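Local coordinates for protein alkaline serine protease AL20 (Nesterenkonia abyssinica, PDB 3CP7) that probably hydrolyses peptide bonds in proteins as a secreted, thermostable alkaline serine protease of the trypsin-like fold, at residues G122-A127 and H145-N150. Sequence-based numbering, arbitrary orientation.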
loop_
_atom_site.group_PDB
_atom_site.type_symbol
_atom_site.label_atom_id
_atom_site.label_comp_id
_atom_site.label_asym_id
_atom_site.label_seq_id
_atom_site.Cartn_x
_atom_site.Cartn_y
_atom_site.Cartn_z
ATOM N N GLY A 122 9.413 8.425 23.956
ATOM C CA GLY A 122 10.001 9.455 24.808
ATOM C C GLY A 122 11.484 9.670 24.615
ATOM O O GLY A 122 12.160 10.196 25.506
ATOM N N GLN A 123 11.991 9.304 23.441
ATOM C CA GLN A 123 13.395 9.529 23.114
ATOM C C GLN A 123 13.657 10.970 22.675
ATOM O O GLN A 123 12.728 11.720 22.378
ATOM C CB GLN A 123 13.836 8.579 22.001
ATOM C CG GLN A 123 13.710 7.099 22.334
ATOM C CD GLN A 123 14.861 6.595 23.160
ATOM O OE1 GLN A 123 15.776 5.949 22.641
ATOM N NE2 GLN A 123 14.843 6.908 24.448
ATOM N N TYR A 124 14.936 11.337 22.627
ATOM C CA TYR A 124 15.371 12.632 22.138
ATOM C C TYR A 124 15.576 12.563 20.620
ATOM O O TYR A 124 16.192 11.619 20.107
ATOM C CB TYR A 124 16.682 13.037 22.827
ATOM C CG TYR A 124 17.189 14.405 22.448
ATOM C CD1 TYR A 124 16.784 15.540 23.140
ATOM C CD2 TYR A 124 18.080 14.565 21.393
ATOM C CE1 TYR A 124 17.259 16.800 22.788
ATOM C CE2 TYR A 124 18.551 15.814 21.035
ATOM C CZ TYR A 124 18.141 16.928 21.733
ATOM O OH TYR A 124 18.631 18.168 21.368
ATOM N N TYR A 125 15.077 13.580 19.925
ATOM C CA TYR A 125 15.115 13.636 18.474
ATOM C C TYR A 125 15.682 14.930 17.942
ATOM O O TYR A 125 15.579 15.986 18.576
ATOM C CB TYR A 125 13.696 13.514 17.899
ATOM C CG TYR A 125 13.075 12.149 18.048
ATOM C CD1 TYR A 125 12.209 11.869 19.106
ATOM C CD2 TYR A 125 13.363 11.124 17.137
ATOM C CE1 TYR A 125 11.630 10.614 19.249
ATOM C CE2 TYR A 125 12.790 9.861 17.272
ATOM C CZ TYR A 125 11.927 9.611 18.346
ATOM O OH TYR A 125 11.340 8.385 18.508
ATOM N N SER A 126 16.244 14.826 16.740
ATOM C CA SER A 126 16.536 15.950 15.877
ATOM C C SER A 126 15.687 15.780 14.618
ATOM O O SER A 126 15.821 14.775 13.906
ATOM C CB SER A 126 18.019 15.949 15.507
ATOM O OG SER A 126 18.813 16.082 16.673
ATOM N N ALA A 127 14.792 16.736 14.377
ATOM C CA ALA A 127 13.868 16.680 13.232
ATOM C C ALA A 127 14.241 17.751 12.223
ATOM O O ALA A 127 14.657 18.844 12.600
ATOM C CB ALA A 127 12.436 16.866 13.695
ATOM N N HIS A 145 14.783 20.221 17.882
ATOM C CA HIS A 145 15.433 19.261 18.751
ATOM C C HIS A 145 14.704 19.205 20.066
ATOM O O HIS A 145 14.337 20.244 20.619
ATOM C CB HIS A 145 16.896 19.655 18.982
ATOM C CG HIS A 145 17.672 19.810 17.715
ATOM N ND1 HIS A 145 17.758 21.001 17.028
ATOM C CD2 HIS A 145 18.369 18.904 16.992
ATOM C CE1 HIS A 145 18.485 20.822 15.937
ATOM N NE2 HIS A 145 18.858 19.556 15.888
ATOM N N GLY A 146 14.497 17.995 20.571
ATOM C CA GLY A 146 13.842 17.859 21.850
ATOM C C GLY A 146 13.433 16.455 22.185
ATOM O O GLY A 146 13.574 15.536 21.370
ATOM N N THR A 147 12.925 16.294 23.400
ATOM C CA THR A 147 12.449 15.015 23.881
ATOM C C THR A 147 10.979 14.836 23.536
ATOM O O THR A 147 10.159 15.739 23.753
ATOM C CB THR A 147 12.691 14.893 25.401
ATOM O OG1 THR A 147 14.101 14.976 25.643
ATOM C CG2 THR A 147 12.169 13.570 25.949
ATOM N N ALA A 148 10.654 13.674 22.982
ATOM C CA ALA A 148 9.273 13.368 22.614
ATOM C C ALA A 148 8.400 13.122 23.837
ATOM O O ALA A 148 8.844 12.509 24.819
ATOM C CB ALA A 148 9.230 12.163 21.676
ATOM N N THR A 149 7.164 13.616 23.764
ATOM C CA THR A 149 6.126 13.310 24.741
ATOM C C THR A 149 4.880 12.774 24.035
ATOM O O THR A 149 4.765 12.870 22.806
ATOM C CB THR A 149 5.757 14.546 25.593
ATOM O OG1 THR A 149 5.477 15.654 24.732
ATOM C CG2 THR A 149 6.904 14.901 26.540
ATOM N N ASN A 150 3.945 12.225 24.802
ATOM C CA ASN A 150 2.748 11.609 24.263
ATOM C C ASN A 150 1.778 12.623 23.675
ATOM O O ASN A 150 1.658 13.748 24.165
ATOM C CB ASN A 150 2.042 10.796 25.349
ATOM C CG ASN A 150 2.798 9.532 25.725
ATOM O OD1 ASN A 150 2.646 9.029 26.843
ATOM N ND2 ASN A 150 3.605 9.011 24.817
#
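Gly-122 opens the contact with a CA-H...O approach, its CA 3.3 Å from Ala-148 O, while its own carbonyl O meets the methyl CG2 of Thr-147. At Gln-123 the carbonyl O accepts a nearly straight bond from Ala-148 N (2.9 Å, 177° at the hydrogen). Tyr-124 then pairs with Thr-147 in a non-hydrogen-bonded antiparallel bridge. Its ring, sent that way by a chi1 of -177° that sets CG anti to the backbone N, runs along the second strand, past Gly-146 towards His-145: CE1 lies 3.7 Å from Gly-146 CA, OH ends 3.3 Å from His-145 CB, and Thr-147 OG1 sits at the ring edge, in plane. Cutting Tyr-124 back to an alanine would probably strip the Gly-146 backbone of its ring contact and His-145 CB of the hydroxyl beside it. Tyr-125, on the other face, forms the hydrogen-bonded pair with Gly-146: its N donates to Gly-146 O (2.9 Å), and its O accepts from Gly-146 N (3.0 Å). Its ring edge touches Ala-148 CB, 3.7 Å from CE1. Ser-126 faces His-145 in the next non-hydrogen-bonded pair, but its OG is held by Gly-176 O and Gly-178 N. These paired strands, 124-129 and 142-150, are central in a six-stranded antiparallel sheet, consistent with one of the two beta-barrels of a trypsin-like protease; strand 172-175 flanks the first and strand 158-161 the second.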